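Local coordinates for methyltransferase-like protein (Saccharopolyspora spinosa, PDB 4PNE) that catalyses a [4+2] cycloaddition in spinosyn biosynthesis and is built like an S-adenosylmethionine-dependent methyltransferase, at residues H61-W73 with V243-E257. Numbering follows the deposited sequence.
Sequences HHGYWENDGRASW and VSSRTRYFMPQFAEE. With SAH (S-adenosyl-L-homocysteine), chain C.
The Gly69 backbone crosses one face of the Tyr249 ring, CA 3.7 Å from the ring centroid and 17° off its normal, a CH-pi contact. Its carbonyl O accepts a short, nearly straight bond from Gln253 NE2 (2.6 Å), made in the carbonyl plane on a lone pair. Gln253 OE1 accepts from a water that in turn accepts from Trp73 N. Trp65 NE1 donates to Ala71 O (2.8 Å), close to the ring plane, which helps fix the ring's rotation, while Tyr249 CB sits over its six-membered ring and the Tyr249 edge points at its five-membered ring. Backbone Trp65 N donates to Arg246 O (2.9 Å). Arg246, bent at chi2 (-56°), runs alongside Tyr64 with CB over the ring and forms a salt bridge in which NH1 meets Glu66 OE1 (2.9 Å) from above the carboxylate plane; Glu66 OE2 pairs with Arg79. Deeper in, Phe250 CD1 lies 3.3 Å above the centre of the His62 ring. Phe254 turns its edge to the Trp73 face, and Phe250 does so offset. At the loop's start, His61 ND1 grips S-adenosyl-L-homocysteine OXT (2.6 Å). The aromatic cluster of His62, Trp73, Phe250 and Phe254 joins the loop leading into helix 73-88 to helix 250-260, beside the S-adenosyl-L-homocysteine pocket of a class I methyltransferase-like Rossmann fold.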
ATOM      1  N   HIS A  61       1.226  -5.196   2.724  1.00 10.43           N
ATOM      2  CA  HIS A  61       1.734  -4.086   3.518  1.00  8.27           C
ATOM      3  C   HIS A  61       2.214  -4.636   4.868  1.00 11.47           C
ATOM      4  O   HIS A  61       1.910  -5.780   5.234  1.00 10.42           O
ATOM      5  CB  HIS A  61       0.665  -2.987   3.662  1.00  9.17           C
ATOM      6  CG  HIS A  61      -0.581  -3.407   4.384  1.00  9.92           C
ATOM      7  ND1 HIS A  61      -1.815  -3.385   3.765  1.00 10.57           N
ATOM      8  CD2 HIS A  61      -0.804  -3.832   5.651  1.00 11.45           C
ATOM      9  CE1 HIS A  61      -2.740  -3.785   4.623  1.00 13.21           C
ATOM     10  NE2 HIS A  61      -2.155  -4.056   5.776  1.00 12.99           N
ATOM     11  N   HIS A  62       2.991  -3.829   5.575  1.00  9.41           N
ATOM     12  CA  HIS A  62       3.590  -4.224   6.854  1.00 11.08           C
ATOM     13  C   HIS A  62       2.533  -4.487   7.916  1.00 11.96           C
ATOM     14  O   HIS A  62       1.442  -3.886   7.900  1.00 14.07           O
ATOM     15  CB  HIS A  62       4.522  -3.126   7.350  1.00 11.57           C
ATOM     16  CG  HIS A  62       5.892  -3.171   6.748  1.00 14.72           C
ATOM     17  ND1 HIS A  62       6.133  -3.520   5.434  1.00 14.00           N
ATOM     18  CD2 HIS A  62       7.097  -2.889   7.289  1.00 12.93           C
ATOM     19  CE1 HIS A  62       7.434  -3.495   5.211  1.00 11.86           C
ATOM     20  NE2 HIS A  62       8.044  -3.098   6.316  1.00 13.84           N
ATOM     21  N   GLY A  63       2.859  -5.335   8.870  1.00 12.90           N
ATOM     22  CA  GLY A  63       2.005  -5.535  10.022  1.00 12.00           C
ATOM     23  C   GLY A  63       2.250  -4.479  11.086  1.00 12.05           C
ATOM     24  O   GLY A  63       3.339  -3.892  11.169  1.00 12.63           O
ATOM     25  N   TYR A  64       1.250  -4.310  11.938  1.00 12.07           N
ATOM     26  CA  TYR A  64       1.300  -3.430  13.101  1.00 11.43           C
ATOM     27  C   TYR A  64       0.988  -4.268  14.331  1.00 11.32           C
ATOM     28  O   TYR A  64      -0.068  -4.907  14.414  1.00 12.98           O
ATOM     29  CB  TYR A  64       0.292  -2.285  12.923  1.00 12.74           C
ATOM     30  CG  TYR A  64       0.115  -1.301  14.047  1.00 11.67           C
ATOM     31  CD1 TYR A  64      -0.584  -1.641  15.191  1.00 10.47           C
ATOM     32  CD2 TYR A  64       0.620  -0.024  13.945  1.00 13.64           C
ATOM     33  CE1 TYR A  64      -0.773  -0.736  16.208  1.00 17.90           C
ATOM     34  CE2 TYR A  64       0.440   0.906  14.957  1.00 13.10           C
ATOM     35  CZ  TYR A  64      -0.254   0.541  16.091  1.00 15.86           C
ATOM     36  OH  TYR A  64      -0.441   1.457  17.094  1.00 18.62           O
ATOM     37  N   TRP A  65       1.942  -4.307  15.263  1.00 12.13           N
ATOM     38  CA  TRP A  65       1.833  -5.101  16.466  1.00 13.57           C
ATOM     39  C   TRP A  65       1.624  -4.233  17.698  1.00 13.67           C
ATOM     40  O   TRP A  65       2.145  -3.131  17.801  1.00 15.41           O
ATOM     41  CB  TRP A  65       3.090  -5.941  16.662  1.00 10.83           C
ATOM     42  CG  TRP A  65       3.186  -7.164  15.839  1.00 13.94           C
ATOM     43  CD1 TRP A  65       2.862  -8.420  16.229  1.00 13.35           C
ATOM     44  CD2 TRP A  65       3.690  -7.271  14.495  1.00 10.54           C
ATOM     45  NE1 TRP A  65       3.127  -9.314  15.221  1.00 13.07           N
ATOM     46  CE2 TRP A  65       3.649  -8.638  14.146  1.00 11.96           C
ATOM     47  CE3 TRP A  65       4.188  -6.356  13.564  1.00 12.33           C
ATOM     48  CZ2 TRP A  65       4.051  -9.104  12.901  1.00 13.70           C
ATOM     49  CZ3 TRP A  65       4.594  -6.821  12.319  1.00 13.92           C
ATOM     50  CH2 TRP A  65       4.558  -8.189  12.012  1.00 11.27           C
ATOM     51  N   GLU A  66       0.879  -4.783  18.649  1.00 15.37           N
ATOM     52  CA  GLU A  66       0.648  -4.149  19.947  1.00 16.80           C
ATOM     53  C   GLU A  66       1.645  -4.557  21.031  1.00 14.15           C
ATOM     54  O   GLU A  66       1.772  -3.891  22.059  1.00 19.98           O
ATOM     55  CB  GLU A  66      -0.755  -4.470  20.424  1.00 20.83           C
ATOM     56  CG  GLU A  66      -1.836  -4.083  19.435  1.00 21.77           C
ATOM     57  CD  GLU A  66      -2.036  -2.584  19.348  1.00 26.96           C
ATOM     58  OE1 GLU A  66      -1.353  -1.836  20.085  1.00 36.44           O
ATOM     59  OE2 GLU A  66      -2.879  -2.144  18.531  1.00 36.92           O
ATOM     60  N   ASN A  67       2.371  -5.633  20.793  1.00 14.66           N
ATOM     61  CA  ASN A  67       3.352  -6.151  21.735  1.00 17.10           C
ATOM     62  C   ASN A  67       4.596  -6.606  20.992  1.00 20.01           C
ATOM     63  O   ASN A  67       4.888  -6.095  19.913  1.00 21.60           O
ATOM     64  CB  ASN A  67       2.743  -7.293  22.543  1.00 18.54           C
ATOM     65  CG  ASN A  67       2.276  -8.438  21.664  1.00 20.67           C
ATOM     66  OD1 ASN A  67       2.603  -8.493  20.476  1.00 20.16           O
ATOM     67  ND2 ASN A  67       1.535  -9.372  22.253  1.00 21.03           N
ATOM     68  N   ASP A  68       5.327  -7.582  21.536  1.00 19.02           N
ATOM     69  CA  ASP A  68       6.634  -7.930  20.991  1.00 18.41           C
ATOM     70  C   ASP A  68       6.552  -8.956  19.870  1.00 17.23           C
ATOM     71  O   ASP A  68       7.205  -9.993  19.952  1.00 22.35           O
ATOM     72  CB  ASP A  68       7.568  -8.441  22.107  1.00 22.51           C
ATOM     73  CG  ASP A  68       6.985  -9.620  22.882  1.00 29.96           C
ATOM     74  OD1 ASP A  68       5.738  -9.773  22.921  1.00 30.99           O
ATOM     75  OD2 ASP A  68       7.784 -10.371  23.493  1.00 37.94           O
ATOM     76  N   GLY A  69       5.724  -8.673  18.858  1.00 15.15           N
ATOM     77  CA  GLY A  69       5.720  -9.447  17.622  1.00 18.12           C
ATOM     78  C   GLY A  69       4.990 -10.767  17.638  1.00 17.03           C
ATOM     79  O   GLY A  69       5.250 -11.620  16.785  1.00 17.29           O
ATOM     80  N   ARG A  70       4.094 -10.973  18.603  1.00 18.46           N
ATOM     81  CA  ARG A  70       3.488 -12.293  18.818  1.00 18.75           C
ATOM     82  C   ARG A  70       2.564 -12.733  17.657  1.00 16.34           C
ATOM     83  O   ARG A  70       2.667 -13.861  17.155  1.00 19.98           O
ATOM     84  CB  ARG A  70       2.712 -12.293  20.142  1.00 25.81           C
ATOM     85  CG  ARG A  70       3.580 -11.913  21.357  1.00 36.81           C
ATOM     86  CD  ARG A  70       4.598 -12.977  21.753  1.00 47.90           C
ATOM     87  NE  ARG A  70       3.979 -14.189  22.288  1.00 64.21           N
ATOM     88  CZ  ARG A  70       3.686 -14.380  23.575  1.00 63.06           C
ATOM     89  NH1 ARG A  70       3.973 -13.451  24.486  1.00 45.69           N
ATOM     90  NH2 ARG A  70       3.122 -15.517  23.960  1.00 70.58           N
ATOM     91  N   ALA A  71       1.676 -11.838  17.230  1.00 13.88           N
ATOM     92  CA  ALA A  71       0.736 -12.145  16.142  1.00 16.90           C
ATOM     93  C   ALA A  71       1.460 -12.478  14.852  1.00 13.15           C
ATOM     94  O   ALA A  71       2.556 -12.001  14.621  1.00 14.12           O
ATOM     95  CB  ALA A  71      -0.197 -10.980  15.918  1.00 17.31           C
ATOM     96  N   SER A  72       0.832 -13.289  14.006  1.00 15.99           N
ATOM     97  CA  SER A  72       1.333 -13.522  12.658  1.00 15.43           C
ATOM     98  C   SER A  72       1.384 -12.237  11.865  1.00 13.65           C
ATOM     99  O   SER A  72       0.580 -11.311  12.139  1.00 13.05           O
ATOM    100  CB  SER A  72       0.437 -14.503  11.924  1.00 15.05           C
ATOM    101  OG  SER A  72      -0.832 -13.928  11.642  1.00 15.69           O
ATOM    102  N   TRP A  73       2.249 -12.159  10.851  1.00 11.72           N
ATOM    103  CA  TRP A  73       2.298 -10.946  10.068  1.00 12.20           C
ATOM    104  C   TRP A  73       0.959 -10.694   9.371  1.00 10.97           C
ATOM    105  O   TRP A  73       0.541  -9.547   9.264  1.00 12.93           O
ATOM    106  CB  TRP A  73       3.440 -10.936   9.050  1.00 13.02           C
ATOM    107  CG  TRP A  73       3.331 -11.853   7.874  1.00 15.30           C
ATOM    108  CD1 TRP A  73       3.863 -13.084   7.764  1.00 18.02           C
ATOM    109  CD2 TRP A  73       2.685 -11.573   6.615  1.00 12.72           C
ATOM    110  NE1 TRP A  73       3.575 -13.618   6.516  1.00 16.96           N
ATOM    111  CE2 TRP A  73       2.846 -12.706   5.804  1.00 16.99           C
ATOM    112  CE3 TRP A  73       1.959 -10.491   6.123  1.00 15.77           C
ATOM    113  CZ2 TRP A  73       2.334 -12.774   4.507  1.00 19.48           C
ATOM    114  CZ3 TRP A  73       1.443 -10.573   4.838  1.00 16.01           C
ATOM    115  CH2 TRP A  73       1.626 -11.704   4.056  1.00 20.94           C
ATOM    116  N   VAL A 243       4.935   5.014  13.494  1.00 12.42           N
ATOM    117  CA  VAL A 243       4.603   3.747  14.143  1.00 11.98           C
ATOM    118  C   VAL A 243       5.726   2.718  13.874  1.00 14.11           C
ATOM    119  O   VAL A 243       5.505   1.526  13.851  1.00 13.06           O
ATOM    120  CB  VAL A 243       3.220   3.209  13.680  1.00 13.36           C
ATOM    121  CG1 VAL A 243       2.094   4.222  14.011  1.00 13.98           C
ATOM    122  CG2 VAL A 243       3.168   2.891  12.160  1.00 12.92           C
ATOM    123  N   SER A 244       6.923   3.216  13.637  1.00 12.85           N
ATOM    124  CA  SER A 244       8.060   2.346  13.375  1.00 12.75           C
ATOM    125  C   SER A 244       8.255   1.298  14.476  1.00 10.39           C
ATOM    126  O   SER A 244       8.646   0.167  14.184  1.00 11.53           O
ATOM    127  CB  SER A 244       9.337   3.155  13.252  1.00 10.86           C
ATOM    128  OG  SER A 244       9.188   4.177  12.314  1.00 14.49           O
ATOM    129  N   SER A 245       8.026   1.662  15.741  1.00 13.72           N
ATOM    130  CA  SER A 245       8.183   0.713  16.840  1.00 13.08           C
ATOM    131  C   SER A 245       7.182  -0.453  16.812  1.00 15.23           C
ATOM    132  O   SER A 245       7.449  -1.518  17.406  1.00 15.15           O
ATOM    133  CB  SER A 245       8.057   1.419  18.196  1.00 12.20           C
ATOM    134  OG  SER A 245       6.775   1.959  18.389  1.00 16.92           O
ATOM    135  N   ARG A 246       6.052  -0.246  16.133  1.00 10.00           N
ATOM    136  CA  ARG A 246       4.996  -1.252  16.022  1.00 10.56           C
ATOM    137  C   ARG A 246       5.171  -2.149  14.809  1.00 13.38           C
ATOM    138  O   ARG A 246       4.609  -3.217  14.762  1.00 12.46           O
ATOM    139  CB  ARG A 246       3.635  -0.574  15.927  1.00 14.63           C
ATOM    140  CG  ARG A 246       3.425   0.535  16.910  1.00 15.01           C
ATOM    141  CD  ARG A 246       3.638   0.109  18.346  1.00 16.55           C
ATOM    142  NE  ARG A 246       2.868   0.973  19.229  1.00 20.28           N
ATOM    143  CZ  ARG A 246       1.678   0.678  19.737  1.00 21.66           C
ATOM    144  NH1 ARG A 246       1.092  -0.486  19.482  1.00 24.40           N
ATOM    145  NH2 ARG A 246       1.079   1.564  20.523  1.00 26.09           N
ATOM    146  N   THR A 247       5.900  -1.698  13.800  1.00 11.03           N
ATOM    147  CA  THR A 247       5.968  -2.454  12.551  1.00 13.72           C
ATOM    148  C   THR A 247       7.293  -3.174  12.382  1.00 11.17           C
ATOM    149  O   THR A 247       7.505  -3.873  11.386  1.00 13.19           O
ATOM    150  CB  THR A 247       5.764  -1.547  11.348  1.00 12.62           C
ATOM    151  OG1 THR A 247       6.802  -0.576  11.341  1.00 15.96           O
ATOM    152  CG2 THR A 247       4.427  -0.848  11.395  1.00 12.47           C
ATOM    153  N   ARG A 248       8.207  -3.012  13.326  1.00 11.01           N
ATOM    154  CA  ARG A 248       9.579  -3.479  13.104  1.00 12.42           C
ATOM    155  C   ARG A 248       9.676  -4.990  13.037  1.00 13.29           C
ATOM    156  O   ARG A 248      10.698  -5.534  12.604  1.00 14.10           O
ATOM    157  CB  ARG A 248      10.509  -2.959  14.208  1.00 14.79           C
ATOM    158  CG  ARG A 248      10.178  -3.482  15.582  1.00 15.56           C
ATOM    159  CD  ARG A 248      11.098  -2.821  16.602  1.00 26.38           C
ATOM    160  NE  ARG A 248      11.033  -3.420  17.926  1.00 24.47           N
ATOM    161  CZ  ARG A 248      11.530  -4.604  18.288  1.00 35.09           C
ATOM    162  NH1 ARG A 248      12.144  -5.400  17.422  1.00 34.53           N
ATOM    163  NH2 ARG A 248      11.395  -4.991  19.550  1.00 36.79           N
ATOM    164  N   TYR A 249       8.653  -5.664  13.538  1.00 12.60           N
ATOM    165  CA  TYR A 249       8.617  -7.117  13.487  1.00 12.73           C
ATOM    166  C   TYR A 249       8.380  -7.645  12.096  1.00 14.85           C
ATOM    167  O   TYR A 249       8.653  -8.833  11.827  1.00 11.68           O
ATOM    168  CB  TYR A 249       7.552  -7.639  14.435  1.00 13.26           C
ATOM    169  CG  TYR A 249       7.783  -7.113  15.834  1.00 18.93           C
ATOM    170  CD1 TYR A 249       7.091  -6.007  16.318  1.00 18.67           C
ATOM    171  CD2 TYR A 249       8.740  -7.695  16.651  1.00 17.14           C
ATOM    172  CE1 TYR A 249       7.339  -5.511  17.581  1.00 18.39           C
ATOM    173  CE2 TYR A 249       8.988  -7.208  17.906  1.00 22.07           C
ATOM    174  CZ  TYR A 249       8.292  -6.121  18.368  1.00 24.60           C
ATOM    175  OH  TYR A 249       8.576  -5.665  19.637  1.00 31.12           O
ATOM    176  N   PHE A 250       7.911  -6.797  11.181  1.00 10.35           N
ATOM    177  CA  PHE A 250       7.489  -7.322   9.887  1.00 13.24           C
ATOM    178  C   PHE A 250       8.610  -7.947   9.066  1.00 13.13           C
ATOM    179  O   PHE A 250       8.478  -9.110   8.623  1.00 13.56           O
ATOM    180  CB  PHE A 250       6.786  -6.254   9.018  1.00 12.61           C
ATOM    181  CG  PHE A 250       6.350  -6.807   7.680  1.00  9.26           C
ATOM    182  CD1 PHE A 250       7.109  -6.571   6.557  1.00 14.29           C
ATOM    183  CD2 PHE A 250       5.272  -7.641   7.585  1.00 11.13           C
ATOM    184  CE1 PHE A 250       6.769  -7.145   5.341  1.00 15.04           C
ATOM    185  CE2 PHE A 250       4.948  -8.223   6.384  1.00 14.13           C
ATOM    186  CZ  PHE A 250       5.696  -7.965   5.275  1.00 11.21           C
ATOM    187  N   MET A 251       9.677  -7.212   8.789  1.00 11.99           N
ATOM    188  CA  MET A 251      10.688  -7.758   7.879  1.00 12.42           C
ATOM    189  C   MET A 251      11.283  -9.066   8.412  1.00 12.09           C
ATOM    190  O   MET A 251      11.399 -10.026   7.649  1.00 13.00           O
ATOM    191  CB  MET A 251      11.800  -6.764   7.583  1.00 17.01           C
ATOM    192  CG  MET A 251      11.385  -5.600   6.706  1.00 21.39           C
ATOM    193  SD  MET A 251      10.755  -6.058   5.108  1.00 26.34           S
ATOM    194  CE  MET A 251      12.174  -6.839   4.335  1.00 19.95           C
ATOM    195  N   PRO A 252      11.634  -9.143   9.693  1.00 12.92           N
ATOM    196  CA  PRO A 252      12.209 -10.421  10.137  1.00 12.58           C
ATOM    197  C   PRO A 252      11.208 -11.555   9.990  1.00 14.79           C
ATOM    198  O   PRO A 252      11.587 -12.659   9.549  1.00 13.32           O
ATOM    199  CB  PRO A 252      12.550 -10.172  11.620  1.00 13.31           C
ATOM    200  CG  PRO A 252      12.538  -8.716  11.783  1.00 15.88           C
ATOM    201  CD  PRO A 252      11.661  -8.117  10.747  1.00 14.55           C
ATOM    202  N   GLN A 253       9.941 -11.310  10.317  1.00 11.90           N
ATOM    203  CA  GLN A 253       8.965 -12.387  10.323  1.00 14.41           C
ATOM    204  C   GLN A 253       8.609 -12.771   8.898  1.00 13.67           C
ATOM    205  O   GLN A 253       8.541 -13.973   8.577  1.00 15.93           O
ATOM    206  CB  GLN A 253       7.704 -12.025  11.115  1.00 18.71           C
ATOM    207  CG  GLN A 253       7.979 -11.898  12.612  1.00 15.87           C
ATOM    208  CD  GLN A 253       6.741 -11.946  13.504  1.00 20.10           C
ATOM    209  OE1 GLN A 253       5.645 -12.313  13.081  1.00 19.41           O
ATOM    210  NE2 GLN A 253       6.929 -11.568  14.769  1.00 22.05           N
ATOM    211  N   PHE A 254       8.425 -11.796   8.020  1.00 12.48           N
ATOM    212  CA  PHE A 254       8.106 -12.131   6.637  1.00 13.68           C
ATOM    213  C   PHE A 254       9.271 -12.860   5.966  1.00 10.73           C
ATOM    214  O   PHE A 254       9.039 -13.817   5.230  1.00 11.95           O
ATOM    215  CB  PHE A 254       7.732 -10.880   5.841  1.00 11.99           C
ATOM    216  CG  PHE A 254       7.354 -11.176   4.423  1.00 12.26           C
ATOM    217  CD1 PHE A 254       6.107 -11.661   4.138  1.00 14.76           C
ATOM    218  CD2 PHE A 254       8.263 -10.997   3.393  1.00 13.25           C
ATOM    219  CE1 PHE A 254       5.751 -11.991   2.838  1.00 13.61           C
ATOM    220  CE2 PHE A 254       7.917 -11.317   2.084  1.00 18.49           C
ATOM    221  CZ  PHE A 254       6.673 -11.800   1.813  1.00 13.11           C
ATOM    222  N   ALA A 255      10.510 -12.464   6.256  1.00 11.76           N
ATOM    223  CA  ALA A 255      11.688 -13.110   5.682  1.00 14.36           C
ATOM    224  C   ALA A 255      11.746 -14.570   6.081  1.00 13.67           C
ATOM    225  O   ALA A 255      12.061 -15.431   5.263  1.00 13.38           O
ATOM    226  CB  ALA A 255      12.968 -12.402   6.107  1.00 12.77           C
ATOM    227  N   GLU A 256      11.462 -14.850   7.347  1.00 13.92           N
ATOM    228  CA  GLU A 256      11.436 -16.229   7.787  1.00 18.34           C
ATOM    229  C   GLU A 256      10.363 -17.027   7.022  1.00 14.13           C
ATOM    230  O   GLU A 256      10.620 -18.145   6.553  1.00 14.72           O
ATOM    231  CB  GLU A 256      11.212 -16.297   9.291  1.00 20.56           C
ATOM    232  CG  GLU A 256      10.910 -17.692   9.760  1.00 26.70           C
ATOM    233  CD  GLU A 256      11.060 -17.864  11.247  1.00 26.35           C
ATOM    234  OE1 GLU A 256      11.339 -16.868  11.956  1.00 27.04           O
ATOM    235  OE2 GLU A 256      10.871 -19.005  11.704  1.00 33.55           O
ATOM    236  N   GLU A 257       9.173 -16.444   6.849  1.00 12.34           N
ATOM    237  CA  GLU A 257       8.109 -17.106   6.076  1.00 14.45           C
ATOM    238  C   GLU A 257       8.509 -17.385   4.632  1.00 17.23           C
ATOM    239  O   GLU A 257       8.194 -18.444   4.066  1.00 19.00           O
ATOM    240  CB  GLU A 257       6.834 -16.246   6.082  1.00 19.57           C
ATOM    241  CG  GLU A 257       6.269 -16.022   7.445  1.00 20.13           C
ATOM    242  CD  GLU A 257       5.851 -17.314   8.106  1.00 25.96           C
ATOM    243  OE1 GLU A 257       4.990 -18.019   7.521  1.00 26.13           O
ATOM    244  OE2 GLU A 257       6.402 -17.631   9.187  1.00 24.38           O
TER
HETATM  245  N   SAH C 301      -2.563  -1.365  -0.875  1.00 14.33           N
HETATM  246  CA  SAH C 301      -2.326  -2.795  -1.095  1.00 14.15           C
HETATM  247  CB  SAH C 301      -1.126  -3.105  -1.984  1.00 12.04           C
HETATM  248  CG  SAH C 301       0.166  -2.365  -1.738  1.00 15.82           C
HETATM  249  SD  SAH C 301       1.483  -3.019  -2.775  1.00 13.88           S
HETATM  250  C   SAH C 301      -2.179  -3.483   0.235  1.00 15.95           C
HETATM  251  O   SAH C 301      -2.274  -4.695   0.298  1.00 14.49           O
HETATM  252  OXT SAH C 301      -2.054  -2.804   1.258  1.00 12.84           O
HETATM  253  C5' SAH C 301       1.570  -1.638  -3.944  1.00 13.54           C
HETATM  254  C4' SAH C 301       0.384  -1.559  -4.894  1.00 13.18           C
HETATM  255  O4' SAH C 301       0.427  -0.330  -5.608  1.00 13.04           O
HETATM  256  C3' SAH C 301       0.360  -2.645  -5.955  1.00 13.27           C
HETATM  257  O3' SAH C 301      -0.971  -3.126  -5.988  1.00 13.01           O
HETATM  258  C2' SAH C 301       0.749  -1.918  -7.232  1.00 12.47           C
HETATM  259  O2' SAH C 301       0.289  -2.480  -8.460  1.00 14.47           O
HETATM  260  C1' SAH C 301       0.152  -0.537  -6.968  1.00 11.84           C
HETATM  261  N9  SAH C 301       0.730   0.508  -7.834  1.00 12.01           N
HETATM  262  C8  SAH C 301       2.025   0.811  -8.105  1.00 17.45           C
HETATM  263  N7  SAH C 301       2.078   1.824  -8.999  1.00 13.74           N
HETATM  264  C5  SAH C 301       0.811   2.159  -9.311  1.00 11.02           C
HETATM  265  C6  SAH C 301       0.269   3.093 -10.169  1.00 15.50           C
HETATM  266  N6  SAH C 301       1.033   3.911 -10.878  1.00 16.07           N
HETATM  267  N1  SAH C 301      -1.072   3.208 -10.255  1.00 11.53           N
HETATM  268  C2  SAH C 301      -1.909   2.392  -9.523  1.00 13.25           C
HETATM  269  N3  SAH C 301      -1.385   1.430  -8.707  1.00 14.60           N
HETATM  270  C4  SAH C 301      -0.041   1.343  -8.586  1.00 11.18           C
HETATM  271  O   HOH W   1       4.581 -14.036  15.018  1.00 26.45           O
HETATM  272  O   HOH W   2       3.216 -16.549   5.808  1.00 21.96           O
HETATM  273  O   HOH W   3       4.611 -13.993  11.310  1.00 22.14           O